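Local atomic coordinates of glycine betaine/carnitine/choline ABC transporter (Staphylococcus aureus subsp. aureus Mu50, PDB entry 3O66), a protein that probably serves as the substrate-binding component of an ABC importer that takes up glycine betaine, carnitine or choline. Residues N71-E81 and M91-F102; E131-H139 and F162-F170. All coordinates share one frame; numbering follows the deposited sequence. Where two conformers were deposited one is given.

Interaction 1. Residues N71-E81 and M91-F102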
loop_
_atom_site.group_PDB
_atom_site.type_symbol
_atom_site.label_atom_id
_atom_site.label_comp_id
_atom_site.label_asym_id
_atom_site.label_seq_id
_atom_site.Cartn_x
_atom_site.Cartn_y
_atom_site.Cartn_z
ATOM N N ASN A 71 2.024 6.864 -3.162
ATOM C CA ASN A 71 2.103 8.208 -3.784
ATOM C C ASN A 71 1.321 9.321 -3.068
ATOM O O ASN A 71 1.848 10.412 -2.884
ATOM C CB ASN A 71 1.916 8.213 -5.309
ATOM C CG ASN A 71 0.533 7.724 -5.770
ATOM O OD1 ASN A 71 -0.349 7.328 -4.972
ATOM N ND2 ASN A 71 0.354 7.730 -7.091
ATOM N N GLY A 72 0.093 9.033 -2.628
ATOM C CA GLY A 72 -0.681 10.045 -1.908
ATOM C C GLY A 72 -0.013 10.476 -0.606
ATOM O O GLY A 72 -0.152 11.625 -0.174
ATOM N N THR A 73 0.717 9.563 0.028
ATOM C CA THR A 73 1.412 9.912 1.261
ATOM C C THR A 73 2.562 10.831 0.923
ATOM O O THR A 73 2.753 11.858 1.578
ATOM C CB THR A 73 1.977 8.692 1.959
ATOM O OG1 THR A 73 0.893 7.847 2.364
ATOM C CG2 THR A 73 2.803 9.133 3.198
ATOM N N ASP A 74 3.345 10.455 -0.085
ATOM C CA ASP A 74 4.544 11.232 -0.376
ATOM C C ASP A 74 4.289 12.572 -1.104
ATOM O O ASP A 74 5.080 13.515 -0.974
ATOM C CB ASP A 74 5.560 10.350 -1.081
ATOM C CG ASP A 74 6.301 9.462 -0.107
ATOM O OD1 ASP A 74 6.855 9.981 0.885
ATOM O OD2 ASP A 74 6.299 8.238 -0.301
ATOM N N LEU A 75 3.185 12.640 -1.852
ATOM C CA LEU A 75 2.783 13.872 -2.511
ATOM C C LEU A 75 2.417 14.991 -1.533
ATOM O O LEU A 75 2.761 16.152 -1.779
ATOM C CB LEU A 75 1.643 13.651 -3.512
ATOM C CG LEU A 75 1.187 14.859 -4.339
ATOM C CD1 LEU A 75 2.337 15.460 -5.163
ATOM C CD2 LEU A 75 0.046 14.493 -5.254
ATOM N N THR A 76 1.697 14.664 -0.461
ATOM C CA THR A 76 1.349 15.682 0.521
ATOM C C THR A 76 2.338 15.759 1.693
ATOM O O THR A 76 2.370 16.751 2.425
ATOM C CB THR A 76 -0.095 15.510 1.048
ATOM O OG1 THR A 76 -0.188 14.279 1.759
ATOM C CG2 THR A 76 -1.114 15.532 -0.111
ATOM N N GLY A 77 3.118 14.698 1.886
ATOM C CA GLY A 77 4.108 14.657 2.942
ATOM C C GLY A 77 5.406 15.250 2.425
ATOM O O GLY A 77 5.576 16.466 2.421
ATOM N N ALA A 78 6.308 14.390 1.960
ATOM C CA ALA A 78 7.639 14.825 1.558
ATOM C C ALA A 78 7.613 15.965 0.525
ATOM O O ALA A 78 8.365 16.940 0.650
ATOM C CB ALA A 78 8.427 13.628 1.030
ATOM N N LEU A 79 6.730 15.866 -0.474
ATOM C CA LEU A 79 6.674 16.878 -1.528
ATOM C C LEU A 79 5.954 18.155 -1.107
ATOM O O LEU A 79 6.106 19.186 -1.764
ATOM C CB LEU A 79 6.051 16.308 -2.799
ATOM C CG LEU A 79 6.907 15.263 -3.509
ATOM C CD1 LEU A 79 6.198 14.779 -4.764
ATOM C CD2 LEU A 79 8.304 15.884 -3.851
ATOM N N LYS A 80 5.182 18.097 -0.022
ATOM C CA LYS A 80 4.482 19.280 0.520
ATOM C C LYS A 80 3.471 19.885 -0.460
ATOM O O LYS A 80 3.245 21.104 -0.438
ATOM C CB LYS A 80 5.490 20.382 0.917
ATOM C CG LYS A 80 6.247 20.193 2.234
ATOM C CD LYS A 80 7.469 21.115 2.274
ATOM C CE LYS A 80 7.570 21.924 3.574
ATOM N NZ LYS A 80 8.482 21.320 4.589
ATOM N N GLU A 81 2.870 19.058 -1.317
ATOM C CA GLU A 81 1.963 19.555 -2.364
ATOM C C GLU A 81 0.513 19.285 -1.969
ATOM O O GLU A 81 0.249 18.572 -1.008
ATOM C CB GLU A 81 2.268 18.913 -3.735
ATOM C CG GLU A 81 3.684 19.169 -4.300
ATOM C CD GLU A 81 3.921 20.616 -4.783
ATOM O OE1 GLU A 81 2.993 21.455 -4.723
ATOM O OE2 GLU A 81 5.046 20.915 -5.235
HETATM N N MSE A 91 0.048 10.451 -9.888
HETATM C CA MSE A 91 1.315 9.717 -10.042
HETATM C C MSE A 91 2.341 10.567 -10.799
HETATM O O MSE A 91 3.513 10.616 -10.430
HETATM C CB MSE A 91 1.130 8.349 -10.717
HETATM C CG MSE A 91 2.455 7.545 -10.822
HETATM SE SE MSE A 91 3.333 7.281 -9.075
HETATM C CE MSE A 91 2.599 5.526 -8.749
ATOM N N ILE A 92 1.895 11.227 -11.860
ATOM C CA ILE A 92 2.766 12.133 -12.605
ATOM C C ILE A 92 3.342 13.238 -11.692
ATOM O O ILE A 92 4.553 13.529 -11.733
ATOM C CB ILE A 92 2.034 12.746 -13.833
ATOM C CG1 ILE A 92 1.828 11.669 -14.910
ATOM C CG2 ILE A 92 2.832 13.952 -14.408
ATOM C CD1 ILE A 92 0.780 12.028 -15.986
ATOM N N ALA A 93 2.483 13.869 -10.896
ATOM C CA ALA A 93 2.932 14.909 -9.952
ATOM C C ALA A 93 3.942 14.339 -8.952
ATOM O O ALA A 93 4.910 14.992 -8.618
ATOM C CB ALA A 93 1.748 15.521 -9.202
ATOM N N THR A 94 3.705 13.124 -8.465
ATOM C CA THR A 94 4.644 12.483 -7.539
ATOM C C THR A 94 6.012 12.193 -8.186
ATOM O O THR A 94 7.072 12.437 -7.591
ATOM C CB THR A 94 4.025 11.196 -6.923
ATOM O OG1 THR A 94 2.748 11.526 -6.377
ATOM C CG2 THR A 94 4.906 10.657 -5.788
ATOM N N GLN A 95 5.998 11.653 -9.391
ATOM C CA GLN A 95 7.252 11.287 -10.050
ATOM C C GLN A 95 8.086 12.522 -10.428
ATOM O O GLN A 95 9.304 12.524 -10.247
ATOM C CB GLN A 95 6.962 10.402 -11.274
ATOM C CG GLN A 95 6.436 9.042 -10.864
ATOM C CD GLN A 95 5.928 8.193 -12.007
ATOM O OE1 GLN A 95 5.483 8.709 -13.041
ATOM N NE2 GLN A 95 5.968 6.868 -11.815
ATOM N N GLN A 96 7.406 13.566 -10.897
ATOM C CA GLN A 96 8.053 14.826 -11.308
ATOM C C GLN A 96 8.684 15.476 -10.058
ATOM O O GLN A 96 9.839 15.870 -10.068
ATOM C CB GLN A 96 7.021 15.774 -11.961
ATOM C CG GLN A 96 6.612 15.392 -13.398
ATOM C CD GLN A 96 5.527 16.319 -14.004
ATOM O OE1 GLN A 96 4.781 17.005 -13.276
ATOM N NE2 GLN A 96 5.427 16.323 -15.344
ATOM N N GLY A 97 7.920 15.510 -8.968
ATOM C CA GLY A 97 8.375 16.061 -7.698
ATOM C C GLY A 97 9.593 15.353 -7.115
ATOM O O GLY A 97 10.546 16.012 -6.695
ATOM N N PHE A 98 9.579 14.018 -7.084
ATOM C CA PHE A 98 10.748 13.271 -6.570
ATOM C C PHE A 98 12.012 13.510 -7.395
ATOM O O PHE A 98 13.104 13.632 -6.858
ATOM C CB PHE A 98 10.438 11.783 -6.429
ATOM C CG PHE A 98 9.867 11.433 -5.070
ATOM C CD1 PHE A 98 8.646 11.955 -4.664
ATOM C CD2 PHE A 98 10.560 10.603 -4.210
ATOM C CE1 PHE A 98 8.115 11.671 -3.406
ATOM C CE2 PHE A 98 10.051 10.284 -2.966
ATOM C CZ PHE A 98 8.819 10.838 -2.547
ATOM N N LYS A 99 11.843 13.600 -8.702
ATOM C CA LYS A 99 12.947 13.924 -9.580
ATOM C C LYS A 99 13.512 15.320 -9.320
ATOM O O LYS A 99 14.721 15.502 -9.131
ATOM C CB LYS A 99 12.445 13.825 -11.029
ATOM C CG LYS A 99 13.480 13.540 -12.045
ATOM C CD LYS A 99 12.928 13.807 -13.482
ATOM C CE LYS A 99 12.069 12.670 -13.996
ATOM N NZ LYS A 99 11.557 13.022 -15.349
ATOM N N LYS A 100 12.647 16.324 -9.321
ATOM C CA LYS A 100 13.126 17.703 -9.253
ATOM C C LYS A 100 13.519 18.171 -7.850
ATOM O O LYS A 100 14.465 18.933 -7.707
ATOM C CB LYS A 100 12.122 18.664 -9.891
ATOM C CG LYS A 100 12.372 18.945 -11.376
ATOM C CD LYS A 100 12.413 17.672 -12.212
ATOM C CE LYS A 100 12.230 17.953 -13.720
ATOM N NZ LYS A 100 13.495 18.164 -14.497
ATOM N N LYS A 101 12.811 17.705 -6.824
ATOM C CA LYS A 101 13.109 18.124 -5.453
ATOM C C LYS A 101 14.182 17.285 -4.788
ATOM O O LYS A 101 14.951 17.806 -3.994
ATOM C CB LYS A 101 11.844 18.122 -4.588
ATOM C CG LYS A 101 10.881 19.236 -4.951
ATOM C CD LYS A 101 9.845 19.461 -3.835
ATOM C CE LYS A 101 8.994 20.687 -4.137
ATOM N NZ LYS A 101 7.784 20.780 -3.259
ATOM N N PHE A 102 14.220 15.988 -5.094
ATOM C CA PHE A 102 15.051 15.052 -4.329
ATOM C C PHE A 102 16.010 14.208 -5.163
ATOM O O PHE A 102 16.706 13.333 -4.599
ATOM C CB PHE A 102 14.141 14.065 -3.570
ATOM C CG PHE A 102 13.070 14.717 -2.732
ATOM C CD1 PHE A 102 13.391 15.713 -1.815
ATOM C CD2 PHE A 102 11.749 14.277 -2.823
ATOM C CE1 PHE A 102 12.392 16.303 -1.014
ATOM C CE2 PHE A 102 10.758 14.828 -2.036
ATOM C CZ PHE A 102 11.077 15.853 -1.125
#

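Interaction 2. Residues E131-H139 and F162-F170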
loop_
_atom_site.group_PDB
_atom_site.type_symbol
_atom_site.label_atom_id
_atom_site.label_comp_id
_atom_site.label_asym_id
_atom_site.label_seq_id
_atom_site.Cartn_x
_atom_site.Cartn_y
_atom_site.Cartn_z
ATOM N N GLU A 131 -20.984 -3.071 -4.999
ATOM C CA GLU A 131 -19.725 -2.985 -5.743
ATOM C C GLU A 131 -18.974 -1.696 -5.418
ATOM O O GLU A 131 -17.744 -1.668 -5.342
ATOM C CB GLU A 131 -19.995 -3.081 -7.254
ATOM C CG GLU A 131 -20.292 -4.502 -7.709
ATOM C CD GLU A 131 -19.058 -5.416 -7.650
ATOM O OE1 GLU A 131 -17.908 -4.908 -7.641
ATOM O OE2 GLU A 131 -19.239 -6.658 -7.628
ATOM N N THR A 132 -19.737 -0.636 -5.213
ATOM C CA THR A 132 -19.178 0.697 -4.977
ATOM C C THR A 132 -19.638 1.221 -3.633
ATOM O O THR A 132 -20.579 0.698 -3.017
ATOM C CB THR A 132 -19.618 1.721 -6.068
ATOM O OG1 THR A 132 -21.007 2.051 -5.892
ATOM C CG2 THR A 132 -19.340 1.188 -7.505
ATOM N N VAL A 133 -18.966 2.258 -3.161
ATOM C CA VAL A 133 -19.346 2.887 -1.900
ATOM C C VAL A 133 -20.746 3.495 -2.038
ATOM O O VAL A 133 -21.578 3.381 -1.122
ATOM C CB VAL A 133 -18.308 3.938 -1.480
ATOM C CG1 VAL A 133 -18.801 4.713 -0.281
ATOM C CG2 VAL A 133 -16.952 3.251 -1.174
ATOM N N SER A 134 -21.024 4.099 -3.194
ATOM C CA SER A 134 -22.393 4.601 -3.441
ATOM C C SER A 134 -23.491 3.504 -3.316
ATOM O O SER A 134 -24.602 3.797 -2.922
ATOM C CB SER A 134 -22.480 5.341 -4.785
ATOM O OG SER A 134 -21.720 6.554 -4.749
ATOM N N ASP A 135 -23.182 2.246 -3.638
ATOM C CA ASP A 135 -24.172 1.158 -3.493
ATOM C C ASP A 135 -24.701 1.023 -2.055
ATOM O O ASP A 135 -25.790 0.483 -1.820
ATOM C CB ASP A 135 -23.599 -0.165 -3.985
ATOM C CG ASP A 135 -23.396 -0.197 -5.481
ATOM O OD1 ASP A 135 -24.107 0.523 -6.215
ATOM O OD2 ASP A 135 -22.522 -0.959 -5.942
ATOM N N LEU A 136 -23.956 1.543 -1.087
ATOM C CA LEU A 136 -24.412 1.541 0.303
ATOM C C LEU A 136 -25.567 2.514 0.589
ATOM O O LEU A 136 -26.272 2.341 1.594
ATOM C CB LEU A 136 -23.257 1.880 1.245
ATOM C CG LEU A 136 -22.094 0.896 1.301
ATOM C CD1 LEU A 136 -20.910 1.521 2.035
ATOM C CD2 LEU A 136 -22.515 -0.407 1.970
ATOM N N ALA A 137 -25.750 3.525 -0.269
ATOM C CA ALA A 137 -26.666 4.645 0.019
ATOM C C ALA A 137 -28.042 4.224 0.544
ATOM O O ALA A 137 -28.498 4.764 1.555
ATOM C CB ALA A 137 -26.825 5.561 -1.177
ATOM N N LYS A 138 -28.700 3.279 -0.136
ATOM C CA LYS A 138 -30.097 2.902 0.218
ATOM C C LYS A 138 -30.186 2.215 1.580
ATOM O O LYS A 138 -31.256 2.172 2.198
ATOM C CB LYS A 138 -30.683 1.915 -0.790
ATOM C CG LYS A 138 -31.217 2.470 -2.080
ATOM C CD LYS A 138 -31.821 1.304 -2.886
ATOM C CE LYS A 138 -31.929 1.629 -4.357
ATOM N NZ LYS A 138 -33.086 2.513 -4.581
ATOM N N HIS A 139 -29.067 1.653 2.020
ATOM C CA HIS A 139 -29.070 0.656 3.088
ATOM C C HIS A 139 -28.361 1.115 4.340
ATOM O O HIS A 139 -28.477 0.472 5.395
ATOM C CB HIS A 139 -28.386 -0.623 2.594
ATOM C CG HIS A 139 -28.924 -1.115 1.287
ATOM N ND1 HIS A 139 -30.227 -1.533 1.134
ATOM C CD2 HIS A 139 -28.342 -1.235 0.068
ATOM C CE1 HIS A 139 -30.428 -1.894 -0.122
ATOM N NE2 HIS A 139 -29.302 -1.719 -0.792
ATOM N N PHE A 162 -16.899 12.717 4.499
ATOM C CA PHE A 162 -17.404 11.568 3.756
ATOM C C PHE A 162 -18.923 11.625 3.617
ATOM O O PHE A 162 -19.453 11.336 2.543
ATOM C CB PHE A 162 -16.983 10.240 4.415
ATOM C CG PHE A 162 -17.819 9.060 3.979
ATOM C CD1 PHE A 162 -17.444 8.284 2.883
ATOM C CD2 PHE A 162 -19.003 8.740 4.650
ATOM C CE1 PHE A 162 -18.240 7.210 2.467
ATOM C CE2 PHE A 162 -19.804 7.660 4.248
ATOM C CZ PHE A 162 -19.423 6.902 3.155
ATOM N N LYS A 163 -19.607 11.975 4.708
ATOM C CA LYS A 163 -21.075 12.095 4.721
ATOM C C LYS A 163 -21.550 13.177 3.751
ATOM O O LYS A 163 -22.548 12.996 3.054
ATOM C CB LYS A 163 -21.604 12.403 6.134
ATOM C CG LYS A 163 -21.496 11.241 7.118
ATOM C CD LYS A 163 -22.195 11.553 8.429
ATOM C CE LYS A 163 -21.378 12.460 9.326
ATOM N NZ LYS A 163 -22.128 12.735 10.577
ATOM N N LYS A 164 -20.835 14.296 3.723
ATOM C CA LYS A 164 -21.139 15.393 2.807
ATOM C C LYS A 164 -20.942 14.957 1.340
ATOM O O LYS A 164 -21.850 15.106 0.517
ATOM C CB LYS A 164 -20.281 16.622 3.159
ATOM C CG LYS A 164 -20.647 17.907 2.407
ATOM C CD LYS A 164 -20.123 19.182 3.103
ATOM C CE LYS A 164 -18.599 19.320 3.027
ATOM N NZ LYS A 164 -18.165 20.765 3.108
ATOM N N GLU A 165 -19.766 14.407 1.039
ATOM C CA GLU A 165 -19.424 13.883 -0.289
ATOM C C GLU A 165 -20.374 12.796 -0.796
ATOM O O GLU A 165 -20.949 12.919 -1.889
ATOM C CB GLU A 165 -17.985 13.341 -0.297
ATOM C CG GLU A 165 -17.499 12.855 -1.667
ATOM C CD GLU A 165 -17.155 14.001 -2.607
ATOM O OE1 GLU A 165 -16.145 14.699 -2.348
ATOM O OE2 GLU A 165 -17.889 14.209 -3.606
ATOM N N TYR A 166 -20.536 11.733 -0.009
ATOM C CA TYR A 166 -21.308 10.591 -0.465
ATOM C C TYR A 166 -22.828 10.733 -0.285
ATOM O O TYR A 166 -23.590 10.113 -1.015
ATOM C CB TYR A 166 -20.752 9.297 0.120
ATOM C CG TYR A 166 -19.677 8.679 -0.764
ATOM C CD1 TYR A 166 -20.036 7.898 -1.870
ATOM C CD2 TYR A 166 -18.322 8.904 -0.522
ATOM C CE1 TYR A 166 -19.081 7.334 -2.705
ATOM C CE2 TYR A 166 -17.317 8.323 -1.367
ATOM C CZ TYR A 166 -17.726 7.553 -2.453
ATOM O OH TYR A 166 -16.820 6.962 -3.301
ATOM N N GLY A 167 -23.263 11.566 0.654
ATOM C CA GLY A 167 -24.691 11.890 0.776
ATOM C C GLY A 167 -25.514 10.887 1.565
ATOM O O GLY A 167 -26.735 10.812 1.401
ATOM N N PHE A 168 -24.857 10.119 2.431
ATOM C CA PHE A 168 -25.563 9.204 3.330
ATOM C C PHE A 168 -24.797 8.973 4.642
ATOM O O PHE A 168 -23.628 9.357 4.768
ATOM C CB PHE A 168 -25.906 7.880 2.625
ATOM C CG PHE A 168 -24.706 7.098 2.147
ATOM C CD1 PHE A 168 -24.008 6.258 3.021
ATOM C CD2 PHE A 168 -24.296 7.172 0.819
ATOM C CE1 PHE A 168 -22.905 5.528 2.582
ATOM C CE2 PHE A 168 -23.186 6.424 0.360
ATOM C CZ PHE A 168 -22.485 5.622 1.244
ATOM N N ASP A 169 -25.472 8.387 5.628
ATOM C CA ASP A 169 -24.797 8.066 6.873
ATOM C C ASP A 169 -25.230 6.723 7.441
ATOM O O ASP A 169 -26.131 6.068 6.911
ATOM C CB ASP A 169 -24.833 9.237 7.884
ATOM C CG ASP A 169 -26.115 9.319 8.693
ATOM O OD1 ASP A 169 -27.160 8.774 8.280
ATOM O OD2 ASP A 169 -26.068 9.970 9.774
ATOM N N PHE A 170 -24.549 6.296 8.483
ATOM C CA PHE A 170 -24.754 4.966 8.979
ATOM C C PHE A 170 -25.641 4.937 10.200
ATOM O O PHE A 170 -25.686 5.895 10.974
ATOM C CB PHE A 170 -23.405 4.306 9.228
ATOM C CG PHE A 170 -22.719 3.884 7.966
ATOM C CD1 PHE A 170 -22.943 2.609 7.432
ATOM C CD2 PHE A 170 -21.892 4.765 7.282
ATOM C CE1 PHE A 170 -22.326 2.222 6.258
ATOM C CE2 PHE A 170 -21.277 4.384 6.106
ATOM C CZ PHE A 170 -21.487 3.119 5.597
#

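Interaction 1. Residues N71-E81 and M91-F102
Lys101 NZ donates to Leu79 O over 2.8 Å; the C=O...N angle is 148°. The same ammonium forms a long salt bridge with Glu81 OE2 at 3.4 Å, so one lysine, extended beyond CG, reaches both the Gly77-Lys80 type I turn and Glu81, the second link weakly. Below these polar groups Leu79 wedges against the helix at Gly97, where no side chain stands in its way. Its CD1 meets the edge of the Phe98 ring at CD1, 3.7 Å away, while CD2 turns to Phe102 CE2. Asp74 CB also comes to the edge of Phe98, 3.6 Å from CZ, and the carboxylate beyond it is held by Arg69. Thr94 OG1 lies 3.6 Å from Asn71 CB and 3.7 Å from Leu75 CB; its polar partner is Ala90 O. Selenomethionine Met91 brings SE and CE across Asn71 ND2, the two side chains meeting at about a right angle. The axes of helix segments 71-76 and 91-102 approach to 9.5 Å at 52°. Both pack on the sheet of strands 65-70 and 104-106 in the substrate-binding-protein fold, with Phe106 against Asn71, Asp74, Thr94 and Phe98, and helix 51-60 flanking Ala78 and Phe102.

Interaction 2. Residues E131-H139 and F162-F170
Two CH-pi contacts bring Val133 and Ala137 over the faces of Tyr166 and Phe168. Val133 CG1 stands 3.7 Å from the centroid of the Tyr166 ring, only 14° off its normal; placing this methyl anti to the backbone N (chi1 172°) directs it onto the ring. Ala137 lays CA over the Phe168 face, 3.9 Å from the centroid and displaced from the ring centre, with CB beside CD2.

Edge and side-chain packing fills in around these. Val133 CG1 also reaches the edge of Phe162, 3.8 Å from CE1, so a single methyl serves two aromatic rings of helix 159-166. Phe168 CG sits between its backbone N and carbonyl carbon (chi1 61°), which turns the ring back to Leu136 CB, 3.8 Å from CZ. Leu136 CD1 continues to the edge of Phe170, and both side chains touch Val192 of strand 192-196. In the periplasmic-binding-protein fold of this family, the contact thus lies beside the second five-stranded sheet, joining the loop ahead of strand 144-148 to the helix end and loop ahead of strand 172-176.

Ser134 OG approaches the Tyr166 edge, 3.4 Å from CE1, but is hydrogen-bonded to Asp213, while Tyr166 OH is held by Asp212 and Lys214 N. An ST motif, in which Thr132 OG1 accepts from Asp135 N, shapes the start of the turn carrying Val133.

From the N terminus, the chain runs through strands 12-16 and 43-48 and then strand 65-70 into helix 71-76. Interaction 1 closes the short loop from there to helix 87-102, which leads into strand 104-106, so the contact joins two helices beside the sheet containing these strands. The chain then enters the other sheet at strand 116-120. Interaction 2 closes a second, longer loop, one that contains strand 144-148 and ends ahead of strand 172-176. The two loops follow in series, neither nesting nor crossing. The centres of interactions 1 and 2 are about 31 Å apart, and the two do not touch; each ties together elements around a different sheet.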